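Local coordinates for protein 1-deoxy-D-xylulose 5-phosphate reductoisomerase (Zymomonas mobilis, PDB 1R0K) that catalyses the NADPH-dependent rearrangement and reduction of 1-deoxy-D-xylulose 5-phosphate to 2-C-methyl-D-erythritol 4-phosphate, an early step of isoprenoid biosynthesis, at residues 173-178 and 236-241; 150-155 and 219-224. All blocks are in the same frame, centred on the assembly; numbering follows the deposited sequence.

Contact 1 of 2, residues 173-178 and 236-241; sequences ITASGG and FEILVH
Ile173 and Ala175 supply both the N-H and the C=O groups with which strand 173-175 pairs to residues 236-241, in parallel register. The amide of Ile173 donates to Glu237 O at 2.7 Å, nearly in line with that carbonyl, and Ile173 O takes the N-H of Leu239. Ala175 N then reaches Leu239 O at 2.8 Å, a more bent bond (140° at the hydrogen), and Ala175 O receives His241 N at 2.6 Å. Ile173 O, Leu239 O and Ala175 O each also meet a CA-H group across the ladder. In the mixed sheet, 236-240 runs parallel beside 168-175, with 246-252 antiparallel on the other flank of 168-175. Thr174 O turns from this ladder to Lys218 NZ, and Thr174 OG1 bonds Ile246 O on the other side of its strand. The His241 ring has both nitrogens engaged, ND1 with Asp296 O and NE2 with Ile246 N, while Glu237 OE1 pairs with Arg170. Past the strand, Ser176 OG accepts Gly178 N at 3.0 Å in an ST turn; Ser176 is a predicted substrate-binding residue. On the face carrying Ile173 and Val240, a chi1 of -64° sets Ile238 CG2 beside its carbonyl carbon, 4.0 Å from Ala175 CB.

Contact 2 of 2, residues 150-155 and 219-224; sequences DSEHNA and GLELIE
His153 swings its ring across to helix 219-224 with CG anti to the carbonyl carbon (chi1 -59°), while Glu221, extended beyond CG, sends its carboxylate back toward Glu152, whose own chain is bent at chi2 (80°). The ring makes the one direct hydrogen bond between residues 150-155 and 219-224: His153 NE2 donates to Glu221 O at 3.0 Å, nearly straight at the hydrogen and close to the ring plane. Beside that bond, His153 CE1 lies 3.3 Å from Glu224 CB, and Glu224 OE1 sits at the ring edge, its carboxylate plane almost perpendicular to the ring. With an alanine in place of His153, Glu221 O would probably lose this side-chain donor and Glu224 the ring edge it packs against.

The acidic groups meet differently. Glu152 OE1 and Glu221 OE1 come within 3.1 Å without a hydrogen bond between them; Lys218 NZ forms salt bridges to Glu152 OE2 and Glu221 OE1, and a water donates to Glu152 OE2 and, at 2.5 Å, to Glu221 OE2. Another water donates to Asp150 OD2 at 2.6 Å, with a weak bond to Glu224 OE1. Asp150, Glu152 and Glu221 are predicted ligands of the divalent metal, so these carboxylates probably mark its site; among them lie ordered waters and Lys218 NZ.

The axes of 151-155 and 219-224 come within 10.4 Å at 32° from parallel, with the carboxylates and the imidazole between them. Helix 126-129 meets Glu224 and Leu220, helix 267-275 packs on Asn154, and helices 307-317 and 321-337 cover Ile223, while Leu222 faces helix 307-317.

Contacts 1 and 2 have centres about 11 Å apart and interleave along the chain: helix 151-159 leads into strand 168-175, and helix 216-229 leads into strand 236-240. Each helix of contact 2 is thus followed by a strand of contact 1, and the helix pair packs directly against the parallel strand pair. Leu222 CD1 packs on Phe236 CB at 3.7 Å and on Ile173 CD1, while Glu152 CG lies against Thr174 O and Ile173 CG2. Lys218 connects the two further, reaching both Thr174 O and the acidic pair. The predicted substrate residue Ser176, just past the end of strand 168-175, and the predicted metal ligands of contact 2 therefore probably face one active-site pocket.

Contact 1 of 2, residues 173-178 and 236-241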
ATOM      1  N   ILE B 173      -8.786   7.477   6.690  1.00  9.38           N
ATOM      2  CA  ILE B 173      -8.734   6.737   7.932  1.00 10.08           C
ATOM      3  C   ILE B 173      -9.943   5.812   7.901  1.00  9.50           C
ATOM      4  O   ILE B 173     -11.085   6.267   7.906  1.00  9.54           O
ATOM      5  CB  ILE B 173      -8.839   7.662   9.156  1.00  9.57           C
ATOM      6  CG1 ILE B 173      -7.734   8.716   9.111  1.00  9.57           C
ATOM      7  CG2 ILE B 173      -8.740   6.842  10.436  1.00 10.70           C
ATOM      8  CD1 ILE B 173      -7.812   9.720  10.243  1.00  7.63           C
ATOM      9  N   THR B 174      -9.693   4.512   7.832  1.00 11.19           N
ATOM     10  CA  THR B 174     -10.791   3.558   7.815  1.00 10.26           C
ATOM     11  C   THR B 174     -11.349   3.422   9.223  1.00 10.95           C
ATOM     12  O   THR B 174     -10.629   3.611  10.204  1.00 10.72           O
ATOM     13  CB  THR B 174     -10.336   2.192   7.286  1.00  9.70           C
ATOM     14  OG1 THR B 174      -9.134   1.790   7.955  1.00 10.44           O
ATOM     15  CG2 THR B 174     -10.089   2.277   5.782  1.00  9.76           C
ATOM     16  N   ALA B 175     -12.638   3.107   9.315  1.00  9.39           N
ATOM     17  CA  ALA B 175     -13.310   2.978  10.599  1.00  9.55           C
ATOM     18  C   ALA B 175     -14.316   1.844  10.534  1.00  9.94           C
ATOM     19  O   ALA B 175     -15.070   1.746   9.570  1.00  9.65           O
ATOM     20  CB  ALA B 175     -14.036   4.284  10.946  1.00  8.54           C
ATOM     21  N   SER B 176     -14.326   0.992  11.554  1.00 10.54           N
ATOM     22  CA  SER B 176     -15.264  -0.121  11.594  1.00 11.92           C
ATOM     23  C   SER B 176     -16.675   0.438  11.665  1.00 12.57           C
ATOM     24  O   SER B 176     -17.615  -0.156  11.141  1.00 14.30           O
ATOM     25  CB  SER B 176     -15.023  -0.989  12.832  1.00 12.35           C
ATOM     26  OG  SER B 176     -15.365  -0.277  14.009  1.00 12.73           O
ATOM     27  N   GLY B 177     -16.817   1.580  12.329  1.00 12.85           N
ATOM     28  CA  GLY B 177     -18.128   2.187  12.472  1.00 13.19           C
ATOM     29  C   GLY B 177     -18.681   1.913  13.856  1.00 14.47           C
ATOM     30  O   GLY B 177     -19.699   2.482  14.263  1.00 14.28           O
ATOM     31  N   GLY B 178     -18.006   1.029  14.583  1.00 14.01           N
ATOM     32  CA  GLY B 178     -18.434   0.698  15.928  1.00 14.36           C
ATOM     33  C   GLY B 178     -19.641  -0.220  15.969  1.00 15.02           C
ATOM     34  O   GLY B 178     -20.194  -0.564  14.929  1.00 12.77           O
ATOM     35  N   PHE B 236      -8.075  14.975   4.957  1.00 15.22           N
ATOM     36  CA  PHE B 236      -8.438  13.771   5.694  1.00 14.18           C
ATOM     37  C   PHE B 236      -9.864  13.348   5.412  1.00 15.38           C
ATOM     38  O   PHE B 236     -10.762  14.180   5.262  1.00 15.70           O
ATOM     39  CB  PHE B 236      -8.283  13.975   7.200  1.00 13.30           C
ATOM     40  CG  PHE B 236      -6.863  13.960   7.667  1.00 13.09           C
ATOM     41  CD1 PHE B 236      -6.092  15.116   7.629  1.00 13.53           C
ATOM     42  CD2 PHE B 236      -6.286  12.781   8.127  1.00 13.70           C
ATOM     43  CE1 PHE B 236      -4.766  15.101   8.046  1.00 14.82           C
ATOM     44  CE2 PHE B 236      -4.957  12.753   8.546  1.00 12.68           C
ATOM     45  CZ  PHE B 236      -4.197  13.913   8.505  1.00 13.97           C
ATOM     46  N   GLU B 237     -10.058  12.040   5.335  1.00 13.03           N
ATOM     47  CA  GLU B 237     -11.365  11.459   5.098  1.00 13.66           C
ATOM     48  C   GLU B 237     -11.522  10.252   6.000  1.00 12.36           C
ATOM     49  O   GLU B 237     -10.570   9.506   6.218  1.00 11.53           O
ATOM     50  CB  GLU B 237     -11.499  10.989   3.652  1.00 14.83           C
ATOM     51  CG  GLU B 237     -11.863  12.066   2.656  1.00 20.42           C
ATOM     52  CD  GLU B 237     -11.862  11.539   1.239  1.00 19.50           C
ATOM     53  OE1 GLU B 237     -12.120  10.327   1.056  1.00 19.62           O
ATOM     54  OE2 GLU B 237     -11.617  12.339   0.311  1.00 22.94           O
ATOM     55  N   ILE B 238     -12.720  10.068   6.534  1.00 11.35           N
ATOM     56  CA  ILE B 238     -12.982   8.905   7.361  1.00 12.09           C
ATOM     57  C   ILE B 238     -13.870   8.031   6.490  1.00 12.83           C
ATOM     58  O   ILE B 238     -14.843   8.510   5.906  1.00 12.34           O
ATOM     59  CB  ILE B 238     -13.715   9.277   8.664  1.00 14.57           C
ATOM     60  CG1 ILE B 238     -12.814  10.173   9.519  1.00 14.08           C
ATOM     61  CG2 ILE B 238     -14.106   8.007   9.430  1.00 12.15           C
ATOM     62  CD1 ILE B 238     -13.487  10.681  10.782  1.00 16.52           C
ATOM     63  N   LEU B 239     -13.508   6.761   6.366  1.00 10.74           N
ATOM     64  CA  LEU B 239     -14.277   5.831   5.553  1.00 10.97           C
ATOM     65  C   LEU B 239     -14.693   4.641   6.401  1.00 11.56           C
ATOM     66  O   LEU B 239     -13.841   3.942   6.953  1.00 14.25           O
ATOM     67  CB  LEU B 239     -13.438   5.356   4.352  1.00 10.00           C
ATOM     68  CG  LEU B 239     -14.038   4.279   3.435  1.00 13.13           C
ATOM     69  CD1 LEU B 239     -15.269   4.813   2.719  1.00 11.97           C
ATOM     70  CD2 LEU B 239     -12.995   3.827   2.418  1.00 13.62           C
ATOM     71  N   VAL B 240     -16.000   4.418   6.520  1.00 11.18           N
ATOM     72  CA  VAL B 240     -16.491   3.289   7.299  1.00 13.38           C
ATOM     73  C   VAL B 240     -16.271   2.018   6.484  1.00 13.54           C
ATOM     74  O   VAL B 240     -16.659   1.929   5.321  1.00 14.14           O
ATOM     75  CB  VAL B 240     -17.984   3.453   7.660  1.00 13.05           C
ATOM     76  CG1 VAL B 240     -18.495   2.199   8.357  1.00 12.02           C
ATOM     77  CG2 VAL B 240     -18.159   4.670   8.581  1.00 13.54           C
ATOM     78  N   HIS B 241     -15.627   1.048   7.118  1.00 13.97           N
ATOM     79  CA  HIS B 241     -15.276  -0.227   6.506  1.00 13.28           C
ATOM     80  C   HIS B 241     -15.414  -1.251   7.636  1.00 12.23           C
ATOM     81  O   HIS B 241     -14.486  -1.474   8.407  1.00 11.73           O
ATOM     82  CB  HIS B 241     -13.831  -0.108   5.980  1.00 12.86           C
ATOM     83  CG  HIS B 241     -13.188  -1.409   5.620  1.00 12.53           C
ATOM     84  ND1 HIS B 241     -13.800  -2.350   4.820  1.00 11.78           N
ATOM     85  CD2 HIS B 241     -11.976  -1.917   5.941  1.00  9.88           C
ATOM     86  CE1 HIS B 241     -12.990  -3.385   4.666  1.00 11.90           C
ATOM     87  NE2 HIS B 241     -11.877  -3.146   5.337  1.00 13.11           N
TER

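Contact 2 of 2, residues 150-155 and 219-224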
ATOM      1  N   ASP B 150      -0.376   2.436  16.781  1.00 13.34           N
ATOM      2  CA  ASP B 150      -1.756   2.036  16.541  1.00 12.68           C
ATOM      3  C   ASP B 150      -2.052   1.691  15.077  1.00 11.70           C
ATOM      4  O   ASP B 150      -1.467   2.259  14.159  1.00 10.31           O
ATOM      5  CB  ASP B 150      -2.706   3.108  17.082  1.00 13.87           C
ATOM      6  CG  ASP B 150      -2.647   3.215  18.603  1.00 20.70           C
ATOM      7  OD1 ASP B 150      -2.170   2.253  19.250  1.00 22.42           O
ATOM      8  OD2 ASP B 150      -3.082   4.245  19.160  1.00 23.70           O
ATOM      9  N   SER B 151      -2.973   0.750  14.884  1.00  9.72           N
ATOM     10  CA  SER B 151      -3.338   0.239  13.562  1.00 10.17           C
ATOM     11  C   SER B 151      -3.516   1.202  12.407  1.00 10.09           C
ATOM     12  O   SER B 151      -2.904   1.020  11.359  1.00 10.35           O
ATOM     13  CB  SER B 151      -4.594  -0.627  13.661  1.00 12.42           C
ATOM     14  OG  SER B 151      -4.343  -1.760  14.466  1.00 19.46           O
ATOM     15  N   GLU B 152      -4.366   2.205  12.574  1.00  8.10           N
ATOM     16  CA  GLU B 152      -4.601   3.156  11.501  1.00  9.50           C
ATOM     17  C   GLU B 152      -3.385   4.027  11.211  1.00  9.97           C
ATOM     18  O   GLU B 152      -3.018   4.244  10.054  1.00 11.60           O
ATOM     19  CB  GLU B 152      -5.790   4.058  11.840  1.00 10.57           C
ATOM     20  CG  GLU B 152      -7.142   3.353  11.927  1.00 12.62           C
ATOM     21  CD  GLU B 152      -7.368   2.621  13.239  1.00 11.67           C
ATOM     22  OE1 GLU B 152      -6.633   2.872  14.221  1.00 11.61           O
ATOM     23  OE2 GLU B 152      -8.304   1.799  13.287  1.00 10.64           O
ATOM     24  N   HIS B 153      -2.763   4.536  12.266  1.00 10.62           N
ATOM     25  CA  HIS B 153      -1.607   5.399  12.095  1.00  9.84           C
ATOM     26  C   HIS B 153      -0.429   4.672  11.490  1.00  9.32           C
ATOM     27  O   HIS B 153       0.274   5.231  10.650  1.00  6.36           O
ATOM     28  CB  HIS B 153      -1.209   6.013  13.433  1.00  9.19           C
ATOM     29  CG  HIS B 153      -2.293   6.829  14.054  1.00 11.11           C
ATOM     30  ND1 HIS B 153      -2.527   6.850  15.413  1.00 11.49           N
ATOM     31  CD2 HIS B 153      -3.230   7.634  13.497  1.00 10.12           C
ATOM     32  CE1 HIS B 153      -3.562   7.632  15.665  1.00 11.86           C
ATOM     33  NE2 HIS B 153      -4.006   8.120  14.520  1.00 10.34           N
ATOM     34  N   ASN B 154      -0.201   3.431  11.918  1.00  7.78           N
ATOM     35  CA  ASN B 154       0.921   2.666  11.385  1.00  8.84           C
ATOM     36  C   ASN B 154       0.654   2.341   9.918  1.00  7.08           C
ATOM     37  O   ASN B 154       1.569   2.362   9.091  1.00  7.83           O
ATOM     38  CB  ASN B 154       1.127   1.380  12.195  1.00  6.95           C
ATOM     39  CG  ASN B 154       2.375   0.634  11.781  1.00  9.77           C
ATOM     40  OD1 ASN B 154       2.333  -0.242  10.917  1.00 10.96           O
ATOM     41  ND2 ASN B 154       3.507   0.998  12.381  1.00  9.23           N
ATOM     42  N   ALA B 155      -0.607   2.064   9.600  1.00  7.59           N
ATOM     43  CA  ALA B 155      -1.006   1.760   8.230  1.00  9.53           C
ATOM     44  C   ALA B 155      -0.752   2.989   7.361  1.00  9.77           C
ATOM     45  O   ALA B 155      -0.240   2.882   6.245  1.00  8.12           O
ATOM     46  CB  ALA B 155      -2.486   1.386   8.188  1.00 11.71           C
ATOM     47  N   GLY B 219     -12.490  10.081  16.268  1.00 14.83           N
ATOM     48  CA  GLY B 219     -12.227  11.509  16.294  1.00 13.31           C
ATOM     49  C   GLY B 219     -10.844  11.766  16.865  1.00 14.55           C
ATOM     50  O   GLY B 219     -10.107  12.618  16.372  1.00 13.05           O
ATOM     51  N   LEU B 220     -10.489  11.018  17.906  1.00 14.57           N
ATOM     52  CA  LEU B 220      -9.183  11.171  18.537  1.00 16.12           C
ATOM     53  C   LEU B 220      -8.088  10.699  17.588  1.00 16.11           C
ATOM     54  O   LEU B 220      -7.002  11.277  17.535  1.00 17.83           O
ATOM     55  CB  LEU B 220      -9.137  10.382  19.846  1.00 16.80           C
ATOM     56  CG  LEU B 220     -10.220  10.795  20.849  1.00 18.99           C
ATOM     57  CD1 LEU B 220     -10.164   9.898  22.069  1.00 19.82           C
ATOM     58  CD2 LEU B 220     -10.024  12.247  21.244  1.00 18.60           C
ATOM     59  N   GLU B 221      -8.379   9.645  16.836  1.00 15.04           N
ATOM     60  CA  GLU B 221      -7.426   9.122  15.871  1.00 13.61           C
ATOM     61  C   GLU B 221      -7.151  10.164  14.794  1.00 12.25           C
ATOM     62  O   GLU B 221      -6.028  10.298  14.319  1.00 12.07           O
ATOM     63  CB  GLU B 221      -7.969   7.837  15.240  1.00 13.20           C
ATOM     64  CG  GLU B 221      -7.788   6.624  16.127  1.00 12.26           C
ATOM     65  CD  GLU B 221      -8.496   5.398  15.592  1.00 13.84           C
ATOM     66  OE1 GLU B 221      -8.603   5.267  14.360  1.00 10.77           O
ATOM     67  OE2 GLU B 221      -8.930   4.559  16.411  1.00 16.93           O
ATOM     68  N   LEU B 222      -8.183  10.905  14.411  1.00 11.37           N
ATOM     69  CA  LEU B 222      -8.037  11.939  13.399  1.00 10.80           C
ATOM     70  C   LEU B 222      -7.107  13.028  13.915  1.00 12.42           C
ATOM     71  O   LEU B 222      -6.250  13.534  13.187  1.00 11.34           O
ATOM     72  CB  LEU B 222      -9.398  12.552  13.077  1.00 13.63           C
ATOM     73  CG  LEU B 222      -9.387  13.755  12.142  1.00 14.49           C
ATOM     74  CD1 LEU B 222      -8.803  13.367  10.792  1.00 14.17           C
ATOM     75  CD2 LEU B 222     -10.809  14.275  11.982  1.00 15.59           C
ATOM     76  N   ILE B 223      -7.288  13.390  15.179  1.00 11.01           N
ATOM     77  CA  ILE B 223      -6.467  14.423  15.781  1.00 12.45           C
ATOM     78  C   ILE B 223      -5.017  13.967  15.797  1.00 11.99           C
ATOM     79  O   ILE B 223      -4.126  14.708  15.397  1.00 12.99           O
ATOM     80  CB  ILE B 223      -6.948  14.740  17.210  1.00 14.26           C
ATOM     81  CG1 ILE B 223      -8.326  15.405  17.143  1.00 15.68           C
ATOM     82  CG2 ILE B 223      -5.950  15.652  17.916  1.00 13.92           C
ATOM     83  CD1 ILE B 223      -8.957  15.653  18.491  1.00 16.51           C
ATOM     84  N   GLU B 224      -4.789  12.735  16.238  1.00 11.63           N
ATOM     85  CA  GLU B 224      -3.438  12.188  16.283  1.00 12.78           C
ATOM     86  C   GLU B 224      -2.811  12.159  14.897  1.00 12.07           C
ATOM     87  O   GLU B 224      -1.639  12.505  14.732  1.00 10.81           O
ATOM     88  CB  GLU B 224      -3.456  10.765  16.826  1.00 14.34           C
ATOM     89  CG  GLU B 224      -3.909  10.627  18.255  1.00 19.73           C
ATOM     90  CD  GLU B 224      -3.950   9.172  18.683  1.00 26.74           C
ATOM     91  OE1 GLU B 224      -4.980   8.505  18.423  1.00 30.10           O
ATOM     92  OE2 GLU B 224      -2.944   8.697  19.256  1.00 25.94           O
TER
HETATM   93  O   HOH W   1      -5.025   5.160  17.698  1.00 21.06           O
HETATM   94  O   HOH W   2      -1.568   6.322  19.438  1.00 22.88           O
HETATM   95  O   HOH W   3      -9.847   2.374  15.683  1.00 16.89           O